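Lactate dehydrogenase, adjacent gene encodes predicted malate dehydrogenase (Cryptosporidium parvum, PDB 4ND2) probably catalyses the NAD-dependent interconversion of (S)-lactate and pyruvate, and binds pyruvate and a dinucleotide cofactor analogue here. Local coordinates at residues K6-G11 / S71-V76; V32-A37 / N65-I70; N172-H177 / G273-I278; A184-S189 / D290-E295. One frame throughout, in Å; residues are numbered along the deposited sequence.

Interaction 1. Residues K6-G11 / S71-V76; sequences KIAVIG and SGSDVV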
# COMPACT_ATOMS: atom_id res chain seq x y z
N LYS A 6 -12.14 8.05 13.22
CA LYS A 6 -11.62 9.29 13.78
C LYS A 6 -10.62 9.01 14.90
O LYS A 6 -10.94 8.33 15.88
CB LYS A 6 -12.78 10.14 14.31
CG LYS A 6 -12.37 11.50 14.86
CD LYS A 6 -13.59 12.31 15.26
CE LYS A 6 -13.19 13.63 15.91
NZ LYS A 6 -14.35 14.52 16.14
N ILE A 7 -9.41 9.54 14.74
CA ILE A 7 -8.36 9.43 15.76
C ILE A 7 -8.03 10.81 16.30
O ILE A 7 -7.74 11.74 15.53
CB ILE A 7 -7.07 8.80 15.19
CG1 ILE A 7 -7.36 7.37 14.68
CG2 ILE A 7 -5.98 8.78 16.25
CD1 ILE A 7 -6.18 6.70 14.01
N ALA A 8 -8.07 10.95 17.62
CA ALA A 8 -7.65 12.19 18.28
C ALA A 8 -6.23 12.01 18.81
O ALA A 8 -5.95 11.05 19.53
CB ALA A 8 -8.60 12.54 19.41
N VAL A 9 -5.35 12.93 18.44
CA VAL A 9 -3.98 12.95 18.91
C VAL A 9 -3.82 14.11 19.90
O VAL A 9 -3.84 15.28 19.50
CB VAL A 9 -2.99 13.09 17.74
CG1 VAL A 9 -1.55 13.12 18.24
CG2 VAL A 9 -3.19 11.96 16.74
N ILE A 10 -3.67 13.77 21.18
CA ILE A 10 -3.59 14.77 22.24
C ILE A 10 -2.13 15.12 22.48
O ILE A 10 -1.39 14.34 23.09
CB ILE A 10 -4.24 14.27 23.56
CG1 ILE A 10 -5.62 13.66 23.29
CG2 ILE A 10 -4.34 15.41 24.57
CD1 ILE A 10 -6.58 14.55 22.53
N GLY A 11 -1.72 16.28 21.99
CA GLY A 11 -0.32 16.70 22.01
C GLY A 11 0.22 16.60 20.60
O GLY A 11 0.31 15.51 20.04
N SER A 71 -14.78 14.94 20.09
CA SER A 71 -16.05 14.23 20.22
C SER A 71 -16.18 13.13 19.16
O SER A 71 -15.86 13.35 17.99
CB SER A 71 -17.22 15.21 20.08
OG SER A 71 -18.45 14.54 20.24
N GLY A 72 -16.65 11.96 19.58
CA GLY A 72 -16.85 10.83 18.67
C GLY A 72 -15.58 10.16 18.17
O GLY A 72 -15.62 9.39 17.21
N SER A 73 -14.45 10.43 18.82
CA SER A 73 -13.18 9.82 18.44
C SER A 73 -13.20 8.32 18.77
O SER A 73 -13.59 7.93 19.86
CB SER A 73 -12.00 10.48 19.17
OG SER A 73 -11.78 11.80 18.69
N ASP A 74 -12.79 7.51 17.80
CA ASP A 74 -12.72 6.06 17.99
C ASP A 74 -11.47 5.69 18.79
O ASP A 74 -11.51 4.80 19.64
CB ASP A 74 -12.69 5.34 16.65
CG ASP A 74 -13.92 5.60 15.83
OD1 ASP A 74 -15.02 5.18 16.25
OD2 ASP A 74 -13.80 6.23 14.76
N VAL A 75 -10.38 6.39 18.50
CA VAL A 75 -9.12 6.18 19.19
C VAL A 75 -8.58 7.52 19.68
O VAL A 75 -8.67 8.53 18.97
CB VAL A 75 -8.07 5.51 18.27
CG1 VAL A 75 -6.74 5.32 19.00
CG2 VAL A 75 -8.59 4.18 17.75
N VAL A 76 -8.04 7.53 20.89
CA VAL A 76 -7.36 8.69 21.44
C VAL A 76 -5.93 8.28 21.76
O VAL A 76 -5.70 7.34 22.52
CB VAL A 76 -8.04 9.21 22.72
CG1 VAL A 76 -7.23 10.36 23.33
CG2 VAL A 76 -9.46 9.67 22.42
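Ser71 offers its carbonyl O to the ammonium end of Lys6, with NZ 2.7 Å from that O. The lysine gets there fully extended, CG anti to the backbone N (chi1 -177°), and its CD and CE run alongside Ser73; NZ is also hydrogen-bonded to the carbonyl of Asp69. Ser73 follows with OG 3.3 Å from Ala8 CB, its hydroxyl hydrogen-bonded to the carbonyl of Ile70. At Asp74 the bonding runs both ways: its backbone N reaches Lys6 O at 2.8 Å, and OD2 takes the Lys6 backbone N on its anti lone pair at 2.9 Å. Lys6 O also receives a weak bond from Val75 N. Val75 O then accepts from Ala8 N (2.8 Å), and the Val75 side chain lies next to Ile7, both on the face where Leu248 of helix 234-248 packs. Val76 turns to the other face with Ala8, and its CG1 meets Ile10 CG1 at 3.7 Å. Two central parallel strands, 6-10 and 75-78, are thus joined where the second begins. Such pairing, with Gly11 of the GxGxxG turn directly after strand 6-10, is characteristic of the Rossmann fold of lactate and malate dehydrogenases.

Interaction 2. Residues V32-A37 / N65-I70; sequences VLFDIA and NDYADI. With A3D (3-acetylpyridine adenine dinucleotide), chain C.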
# COMPACT_ATOMS: atom_id res chain seq x y z
N VAL A 32 -7.64 14.48 14.43
CA VAL A 32 -7.73 15.74 15.14
C VAL A 32 -6.46 15.91 15.97
O VAL A 32 -6.24 15.16 16.93
CB VAL A 32 -8.97 15.80 16.07
CG1 VAL A 32 -9.00 17.10 16.86
CG2 VAL A 32 -10.24 15.64 15.25
N LEU A 33 -5.63 16.87 15.58
CA LEU A 33 -4.43 17.22 16.34
C LEU A 33 -4.80 18.25 17.41
O LEU A 33 -5.13 19.39 17.09
CB LEU A 33 -3.34 17.78 15.43
CG LEU A 33 -2.45 16.78 14.71
CD1 LEU A 33 -1.74 17.43 13.53
CD2 LEU A 33 -1.43 16.17 15.67
N PHE A 34 -4.74 17.84 18.68
CA PHE A 34 -5.04 18.72 19.80
C PHE A 34 -3.75 19.19 20.47
O PHE A 34 -2.82 18.40 20.66
CB PHE A 34 -5.92 17.99 20.83
CG PHE A 34 -6.25 18.82 22.04
CD1 PHE A 34 -7.45 19.51 22.13
CD2 PHE A 34 -5.36 18.92 23.11
CE1 PHE A 34 -7.76 20.28 23.24
CE2 PHE A 34 -5.66 19.68 24.23
CZ PHE A 34 -6.86 20.36 24.29
N ASP A 35 -3.70 20.47 20.82
CA ASP A 35 -2.61 20.99 21.65
C ASP A 35 -3.05 22.27 22.35
O ASP A 35 -3.93 22.98 21.86
CB ASP A 35 -1.36 21.25 20.81
CG ASP A 35 -0.07 21.10 21.60
OD1 ASP A 35 0.16 21.91 22.54
OD2 ASP A 35 0.72 20.19 21.28
N ILE A 36 -2.44 22.55 23.50
CA ILE A 36 -2.70 23.80 24.22
C ILE A 36 -1.85 24.95 23.68
O ILE A 36 -2.18 26.11 23.89
CB ILE A 36 -2.46 23.66 25.74
CG1 ILE A 36 -1.00 23.29 26.06
CG2 ILE A 36 -3.42 22.64 26.33
CD1 ILE A 36 -0.64 23.44 27.52
N ALA A 37 -0.76 24.63 22.98
CA ALA A 37 0.11 25.63 22.38
C ALA A 37 -0.55 26.23 21.14
O ALA A 37 -1.03 25.50 20.28
CB ALA A 37 1.46 25.03 22.02
N ASN A 65 -7.49 23.49 19.75
CA ASN A 65 -7.21 23.61 21.18
C ASN A 65 -8.47 23.37 22.01
O ASN A 65 -8.52 23.74 23.18
CB ASN A 65 -6.60 24.98 21.50
CG ASN A 65 -7.57 26.13 21.25
OD1 ASN A 65 -8.67 25.94 20.74
ND2 ASN A 65 -7.15 27.33 21.61
N ASP A 66 -9.47 22.75 21.40
CA ASP A 66 -10.79 22.60 22.00
C ASP A 66 -11.16 21.12 22.09
O ASP A 66 -11.28 20.44 21.07
CB ASP A 66 -11.82 23.35 21.14
CG ASP A 66 -13.19 23.41 21.76
OD1 ASP A 66 -14.05 24.14 21.21
OD2 ASP A 66 -13.44 22.75 22.79
N TYR A 67 -11.36 20.63 23.31
CA TYR A 67 -11.69 19.21 23.53
C TYR A 67 -13.02 18.79 22.90
O TYR A 67 -13.23 17.61 22.64
CB TYR A 67 -11.68 18.86 25.02
CG TYR A 67 -10.32 18.43 25.53
CD1 TYR A 67 -9.64 19.18 26.49
CD2 TYR A 67 -9.70 17.28 25.04
CE1 TYR A 67 -8.40 18.79 26.96
CE2 TYR A 67 -8.46 16.88 25.49
CZ TYR A 67 -7.81 17.64 26.45
OH TYR A 67 -6.57 17.24 26.90
N ALA A 68 -13.91 19.75 22.66
CA ALA A 68 -15.16 19.46 21.95
C ALA A 68 -14.90 18.84 20.57
O ALA A 68 -15.70 18.04 20.09
CB ALA A 68 -16.00 20.73 21.81
N ASP A 69 -13.77 19.20 19.95
CA ASP A 69 -13.41 18.68 18.63
C ASP A 69 -12.95 17.21 18.62
O ASP A 69 -12.82 16.63 17.55
CB ASP A 69 -12.34 19.56 17.97
CG ASP A 69 -12.88 20.92 17.54
OD1 ASP A 69 -14.10 21.02 17.26
OD2 ASP A 69 -12.09 21.88 17.46
N ILE A 70 -12.69 16.61 19.79
CA ILE A 70 -12.36 15.18 19.84
C ILE A 70 -13.60 14.31 20.07
O ILE A 70 -13.49 13.10 20.24
CB ILE A 70 -11.25 14.85 20.87
CG1 ILE A 70 -11.77 14.83 22.31
CG2 ILE A 70 -10.09 15.83 20.73
CD1 ILE A 70 -10.84 14.13 23.28
PA A3D C . 7.17 17.13 22.50
O1A A3D C . 7.72 17.26 21.10
O2A A3D C . 7.71 18.03 23.59
O5B A3D C . 5.58 17.31 22.44
C5B A3D C . 4.78 17.43 23.61
C4B A3D C . 3.55 18.24 23.25
O4B A3D C . 2.59 18.17 24.30
C3B A3D C . 3.87 19.72 23.02
O3B A3D C . 3.50 20.13 21.70
C2B A3D C . 3.07 20.45 24.08
O2B A3D C . 2.54 21.71 23.65
C1B A3D C . 1.97 19.45 24.39
N9A A3D C . 1.33 19.67 25.71
C8A A3D C . 1.91 20.07 26.85
N7A A3D C . 0.98 20.15 27.84
C5A A3D C . -0.20 19.80 27.32
C6A A3D C . -1.59 19.66 27.81
N6A A3D C . -1.90 19.93 29.10
N1A A3D C . -2.53 19.25 26.92
C2A A3D C . -2.24 18.97 25.63
N3A A3D C . -1.00 19.08 25.13
C4A A3D C . 0.04 19.47 25.91
O3 A3D C . 7.33 15.62 23.05
PN A3D C . 7.36 14.29 22.12
O1N A3D C . 8.74 14.13 21.56
O2N A3D C . 6.18 14.30 21.18
O5D A3D C . 7.10 13.15 23.22
C5D A3D C . 5.84 13.11 23.89
C4D A3D C . 5.86 12.13 25.05
O4D A3D C . 6.04 10.79 24.57
C3D A3D C . 6.99 12.38 26.05
O3D A3D C . 6.50 12.26 27.38
C2D A3D C . 7.99 11.28 25.78
O2D A3D C . 8.76 10.90 26.92
C1D A3D C . 7.06 10.16 25.34
N1N A3D C . 7.73 9.10 24.58
C2N A3D C . 7.48 7.83 24.93
C3N A3D C . 8.08 6.78 24.25
C7N A3D C . 7.81 5.35 24.64
O7N A3D C . 8.41 4.48 24.05
C8N A3D C . 6.81 5.03 25.70
C4N A3D C . 8.94 7.06 23.19
C5N A3D C . 9.17 8.38 22.85
C6N A3D C . 8.55 9.39 23.57
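Phe34 and Tyr67 stack face to face beside the adenine end of the cofactor pocket, at the carboxyl end of strand 30-34 in the Rossmann fold. Phe34 is the largest contributor to the buried surface, followed by Asn65 and Val32. The ring centroids of Phe34 and Tyr67 lie 4.1 Å apart with the planes at 22°, and the overlap is offset: Phe34 CZ lies over the Tyr67 face, displaced toward its rim, nearest to CE1 at 3.5 Å. Phe34 CG stands anti to the backbone N (chi1 179°), which carries the ring out from the strand into the bend of segment 65-70. There CE1 approaches the peptide link after Asn65 obliquely, 3.4 Å from Asn65 C. Ile10 of strand 6-10 touches both aromatic side chains, while Tyr67 also packs on Val104 and Tyr111.

Asn65 meets the other segment through its base, with CB 3.4 Å from the carbonyl O of Asp35. Val32 closes the far end of the contact: CG2 rests against Asp69 O, and CG1 against CG2 of Ile70.

Beyond the stack the same strand end holds the dinucleotide. Both ribose hydroxyls of the adenosine half bond to the Asp35 carboxylate, which is itself fixed by an Asx turn to Ala37 N and by Ser12 N. Ile36 lies over a face of the adenine, CG2 nearest N1A, and the edge of the Phe34 ring faces the base nearly in plane, CE2 lying 3.8 Å from C2A.

Interaction 3. Residues N172-H177 / G273-I278; sequences NVIGGH and GVPTII. With PYR (pyruvic acid), chain D; A3D (3-acetylpyridine adenine dinucleotide), chain C.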
# COMPACT_ATOMS: atom_id res chain seq x y z
N ASN A 172 9.93 -10.84 21.78
CA ASN A 172 9.10 -10.04 22.66
C ASN A 172 9.91 -9.40 23.77
O ASN A 172 10.84 -10.01 24.31
CB ASN A 172 8.00 -10.91 23.27
CG ASN A 172 6.87 -11.19 22.29
OD1 ASN A 172 6.19 -10.27 21.84
ND2 ASN A 172 6.68 -12.46 21.96
N VAL A 173 9.55 -8.16 24.10
CA VAL A 173 10.02 -7.50 25.30
C VAL A 173 8.79 -7.33 26.20
O VAL A 173 7.73 -6.91 25.73
CB VAL A 173 10.64 -6.12 25.01
CG1 VAL A 173 11.02 -5.41 26.30
CG2 VAL A 173 11.85 -6.26 24.10
N ILE A 174 8.95 -7.67 27.47
CA ILE A 174 7.86 -7.58 28.44
C ILE A 174 8.31 -6.85 29.70
O ILE A 174 9.49 -6.56 29.87
CB ILE A 174 7.31 -8.98 28.81
CG1 ILE A 174 8.41 -9.87 29.38
CG2 ILE A 174 6.68 -9.63 27.58
CD1 ILE A 174 7.91 -11.19 29.92
N GLY A 175 7.35 -6.54 30.57
CA GLY A 175 7.62 -5.81 31.80
C GLY A 175 7.43 -4.32 31.61
O GLY A 175 6.85 -3.88 30.62
N GLY A 176 7.92 -3.54 32.57
CA GLY A 176 7.82 -2.09 32.51
C GLY A 176 8.74 -1.49 31.46
O GLY A 176 9.84 -2.00 31.21
N HIS A 177 8.29 -0.40 30.84
CA HIS A 177 9.08 0.33 29.85
C HIS A 177 10.13 1.17 30.58
O HIS A 177 9.94 2.37 30.81
CB HIS A 177 8.17 1.21 28.99
CG HIS A 177 8.88 1.91 27.87
ND1 HIS A 177 9.52 1.23 26.86
CD2 HIS A 177 9.03 3.23 27.60
CE1 HIS A 177 10.04 2.10 26.01
NE2 HIS A 177 9.76 3.32 26.44
N GLY A 273 4.00 -4.26 30.52
CA GLY A 273 4.21 -4.80 29.18
C GLY A 273 3.96 -6.30 29.10
O GLY A 273 4.64 -7.08 29.77
N VAL A 274 2.98 -6.69 28.29
CA VAL A 274 2.67 -8.09 28.04
C VAL A 274 2.19 -8.27 26.60
O VAL A 274 1.74 -7.30 25.98
CB VAL A 274 1.56 -8.61 28.98
CG1 VAL A 274 2.07 -8.72 30.41
CG2 VAL A 274 0.32 -7.72 28.92
N PRO A 275 2.27 -9.50 26.06
CA PRO A 275 1.68 -9.76 24.74
C PRO A 275 0.16 -9.83 24.81
O PRO A 275 -0.39 -10.73 25.46
CB PRO A 275 2.28 -11.12 24.33
CG PRO A 275 3.28 -11.49 25.38
CD PRO A 275 2.93 -10.70 26.61
N THR A 276 -0.51 -8.88 24.17
CA THR A 276 -1.97 -8.82 24.16
C THR A 276 -2.51 -9.21 22.80
O THR A 276 -1.77 -9.24 21.82
CB THR A 276 -2.49 -7.40 24.47
OG1 THR A 276 -2.20 -6.54 23.36
CG2 THR A 276 -1.85 -6.84 25.73
N ILE A 277 -3.81 -9.49 22.75
CA ILE A 277 -4.56 -9.55 21.50
C ILE A 277 -5.43 -8.30 21.45
O ILE A 277 -6.22 -8.07 22.36
CB ILE A 277 -5.46 -10.80 21.43
CG1 ILE A 277 -4.64 -12.08 21.62
CG2 ILE A 277 -6.23 -10.83 20.11
CD1 ILE A 277 -3.53 -12.27 20.61
N ILE A 278 -5.27 -7.49 20.41
CA ILE A 278 -6.06 -6.27 20.25
C ILE A 278 -7.04 -6.40 19.07
O ILE A 278 -6.65 -6.80 17.97
CB ILE A 278 -5.17 -5.02 20.06
CG1 ILE A 278 -4.34 -4.79 21.32
CG2 ILE A 278 -6.03 -3.79 19.75
CD1 ILE A 278 -3.45 -3.56 21.29
C PYR D . 11.98 5.42 24.18
O PYR D . 12.52 5.81 23.11
OXT PYR D . 11.95 4.20 24.48
CA PYR D . 11.38 6.39 25.09
O3 PYR D . 10.66 6.01 25.99
CB PYR D . 11.67 7.85 24.91
PA A3D C . 7.17 17.13 22.50
O1A A3D C . 7.72 17.26 21.10
O2A A3D C . 7.71 18.03 23.59
O5B A3D C . 5.58 17.31 22.44
C5B A3D C . 4.78 17.43 23.61
C4B A3D C . 3.55 18.24 23.25
O4B A3D C . 2.59 18.17 24.30
C3B A3D C . 3.87 19.72 23.02
O3B A3D C . 3.50 20.13 21.70
C2B A3D C . 3.07 20.45 24.08
O2B A3D C . 2.54 21.71 23.65
C1B A3D C . 1.97 19.45 24.39
N9A A3D C . 1.33 19.67 25.71
C8A A3D C . 1.91 20.07 26.85
N7A A3D C . 0.98 20.15 27.84
C5A A3D C . -0.20 19.80 27.32
C6A A3D C . -1.59 19.66 27.81
N6A A3D C . -1.90 19.93 29.10
N1A A3D C . -2.53 19.25 26.92
C2A A3D C . -2.24 18.97 25.63
N3A A3D C . -1.00 19.08 25.13
C4A A3D C . 0.04 19.47 25.91
O3 A3D C . 7.33 15.62 23.05
PN A3D C . 7.36 14.29 22.12
O1N A3D C . 8.74 14.13 21.56
O2N A3D C . 6.18 14.30 21.18
O5D A3D C . 7.10 13.15 23.22
C5D A3D C . 5.84 13.11 23.89
C4D A3D C . 5.86 12.13 25.05
O4D A3D C . 6.04 10.79 24.57
C3D A3D C . 6.99 12.38 26.05
O3D A3D C . 6.50 12.26 27.38
C2D A3D C . 7.99 11.28 25.78
O2D A3D C . 8.76 10.90 26.92
C1D A3D C . 7.06 10.16 25.34
N1N A3D C . 7.73 9.10 24.58
C2N A3D C . 7.48 7.83 24.93
C3N A3D C . 8.08 6.78 24.25
C7N A3D C . 7.81 5.35 24.64
O7N A3D C . 8.41 4.48 24.05
C8N A3D C . 6.81 5.03 25.70
C4N A3D C . 8.94 7.06 23.19
C5N A3D C . 9.17 8.38 22.85
C6N A3D C . 8.55 9.39 23.57
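A single bridge, an antiparallel hydrogen-bonded pair of Gly175 and Gly273, joins the turn after strand 169-174, which leads to the pyruvate-binding His177, to strand 270-279. Gly175 N bonds to Gly273 O at 2.9 Å and nearly straight (169°). In return Gly273 N reaches Gly175 O at 2.9 Å, but bent (132°) and from above the carbonyl plane. Gly175 CA and Gly273 CA lie 4.4 Å apart. Ile174 flanks the bridge: CB lies 3.4 Å from Gly273 O, and CG2, anti to the carbonyl carbon, reaches Pro275 CD at 4.0 Å. Two residues past the bridge, His177 NE2 donates to the pyruvate keto oxygen O3 at 2.9 Å, with the substrate at the ring edge. Its other nitrogen, ND1, is bonded to Asp150, the histidine-aspartate pair known in this family, in which the histidine probably acts in proton transfer. Arg90, Arg153 and Asn122 complete the grip on pyruvate. Around the bridge, Val173 packs on helix 147-162 and Ile174 on strand 182-183, while strand 270-279 runs on beside strand 253-261; the hydroxyl of Ser302, from helix 293-314, accepts from Gly176 N.

Interaction 4. Residues A184-S189 / D290-E295; sequences ATSSVS and DLTPLE. Unlike the reference sequence in segment 184-189: Ala184 (reference Val).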
# COMPACT_ATOMS: atom_id res chain seq x y z
N ALA A 184 12.84 -11.16 26.20
CA ALA A 184 12.78 -12.60 26.49
C ALA A 184 13.53 -13.41 25.43
O ALA A 184 12.94 -13.84 24.44
CB ALA A 184 11.33 -13.05 26.59
N THR A 185 14.82 -13.63 25.66
CA THR A 185 15.65 -14.36 24.70
C THR A 185 15.18 -15.80 24.47
O THR A 185 15.41 -16.35 23.40
CB THR A 185 17.13 -14.40 25.12
OG1 THR A 185 17.24 -14.98 26.42
CG2 THR A 185 17.74 -13.00 25.13
N SER A 186 14.54 -16.40 25.47
CA SER A 186 14.15 -17.82 25.39
C SER A 186 13.14 -18.12 24.29
O SER A 186 13.15 -19.22 23.72
CB SER A 186 13.60 -18.30 26.74
OG SER A 186 12.33 -17.74 27.01
N SER A 187 12.27 -17.16 23.98
CA SER A 187 11.23 -17.34 22.97
C SER A 187 11.53 -16.60 21.65
O SER A 187 10.63 -16.40 20.84
CB SER A 187 9.89 -16.87 23.52
OG SER A 187 9.95 -15.51 23.90
N VAL A 188 12.78 -16.20 21.45
CA VAL A 188 13.20 -15.62 20.18
C VAL A 188 13.30 -16.72 19.13
O VAL A 188 13.79 -17.81 19.41
CB VAL A 188 14.56 -14.89 20.31
CG1 VAL A 188 15.13 -14.54 18.94
CG2 VAL A 188 14.42 -13.64 21.17
N SER A 189 12.84 -16.43 17.92
CA SER A 189 13.07 -17.31 16.78
C SER A 189 13.27 -16.52 15.49
O SER A 189 12.73 -15.43 15.33
CB SER A 189 11.93 -18.33 16.63
OG SER A 189 10.67 -17.70 16.50
N ASP A 290 6.41 -18.61 27.63
CA ASP A 290 7.12 -19.63 28.41
C ASP A 290 8.44 -19.04 28.89
O ASP A 290 9.44 -19.07 28.18
CB ASP A 290 7.37 -20.87 27.55
CG ASP A 290 7.90 -22.05 28.35
OD1 ASP A 290 7.58 -22.16 29.56
OD2 ASP A 290 8.63 -22.88 27.76
N LEU A 291 8.43 -18.50 30.11
CA LEU A 291 9.60 -17.84 30.67
C LEU A 291 10.45 -18.81 31.47
O LEU A 291 9.93 -19.66 32.19
CB LEU A 291 9.17 -16.68 31.58
CG LEU A 291 8.36 -15.56 30.93
CD1 LEU A 291 7.96 -14.53 31.97
CD2 LEU A 291 9.15 -14.91 29.79
N THR A 292 11.77 -18.66 31.35
CA THR A 292 12.71 -19.41 32.17
C THR A 292 12.68 -18.87 33.60
O THR A 292 12.17 -17.77 33.83
CB THR A 292 14.15 -19.28 31.64
OG1 THR A 292 14.55 -17.91 31.67
CG2 THR A 292 14.26 -19.80 30.21
N PRO A 293 13.21 -19.64 34.57
CA PRO A 293 13.29 -19.13 35.93
C PRO A 293 14.01 -17.78 36.02
O PRO A 293 13.56 -16.89 36.75
CB PRO A 293 14.08 -20.22 36.67
CG PRO A 293 13.76 -21.47 35.93
CD PRO A 293 13.62 -21.06 34.48
N LEU A 294 15.10 -17.62 35.28
CA LEU A 294 15.83 -16.35 35.22
C LEU A 294 14.93 -15.22 34.71
O LEU A 294 14.90 -14.14 35.30
CB LEU A 294 17.08 -16.48 34.35
CG LEU A 294 17.91 -15.20 34.14
CD1 LEU A 294 18.29 -14.57 35.47
CD2 LEU A 294 19.15 -15.51 33.31
N GLU A 295 14.21 -15.48 33.62
CA GLU A 295 13.31 -14.48 33.03
C GLU A 295 12.15 -14.13 33.97
O GLU A 295 11.74 -12.97 34.04
CB GLU A 295 12.79 -14.96 31.67
CG GLU A 295 13.86 -14.93 30.59
CD GLU A 295 13.48 -15.66 29.31
OE1 GLU A 295 12.53 -16.47 29.33
OE2 GLU A 295 14.15 -15.42 28.28
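With chi1 at 71°, Ser186 tucks OG between its backbone N and carbonyl carbon, so that hydroxyl and amide N both face the carboxylate of Glu295. Glu295 meets them by an extended chain, CG anti to the carbonyl carbon (chi1 -72°). The grip is two-pronged: Ser186 OG donates to OE1 at 2.7 Å and Ser186 N to OE2 at 3.0 Å, each taken on a syn lone pair. OE1 carries a second bond, from Thr292 N at 3.1 Å, arriving on the anti side and out of the carboxylate plane. Thr292 OG1 accepts from Glu295 N at 3.1 Å, completing a capping box at the start of helix 293-314, with Thr292 as N-cap. Glu295 therefore also ties the helix start to the loop, and the amides probably stabilise its negative charge. Apolar touches flank the polar centre: Thr292 CG2 lies 3.8 Å from Ser186 CB, and Ala184 CB, where the reference sequence has valine, meets Leu291 CD2 at 4.3 Å. The loop links strands 182-183 and 189-190, with Thr185 set against helices 147-162 and 206-227, while Leu291 leans on Ile174 of strand 169-174 and Asp290 packs on Ser197 of the third subunit.

In the fold
Interactions 1 and 2 share the Rossmann sheet: strands 6-10 and 30-34 are neighbours, and the loop closed by 6-11 with 71-76 encloses 32-37 with 65-70. Interaction 1 is buried backbone pairing supplemented by the Lys6 and Asp74 side chains, whereas interaction 2, partly exposed, rests on an aromatic stack next to the cofactor. Across the chain's centre, interactions 3 and 4 belong to the C-terminal domain; their segments alternate along the chain and touch through Asn172 O and Ala184 N. The glycine bridge of interaction 3 is fully buried, while interaction 4 is a carboxylate-centred contact nearer the surface. The dinucleotide spans the two domains, touching interactions 2 and 3, whose centres are about 30 Å apart.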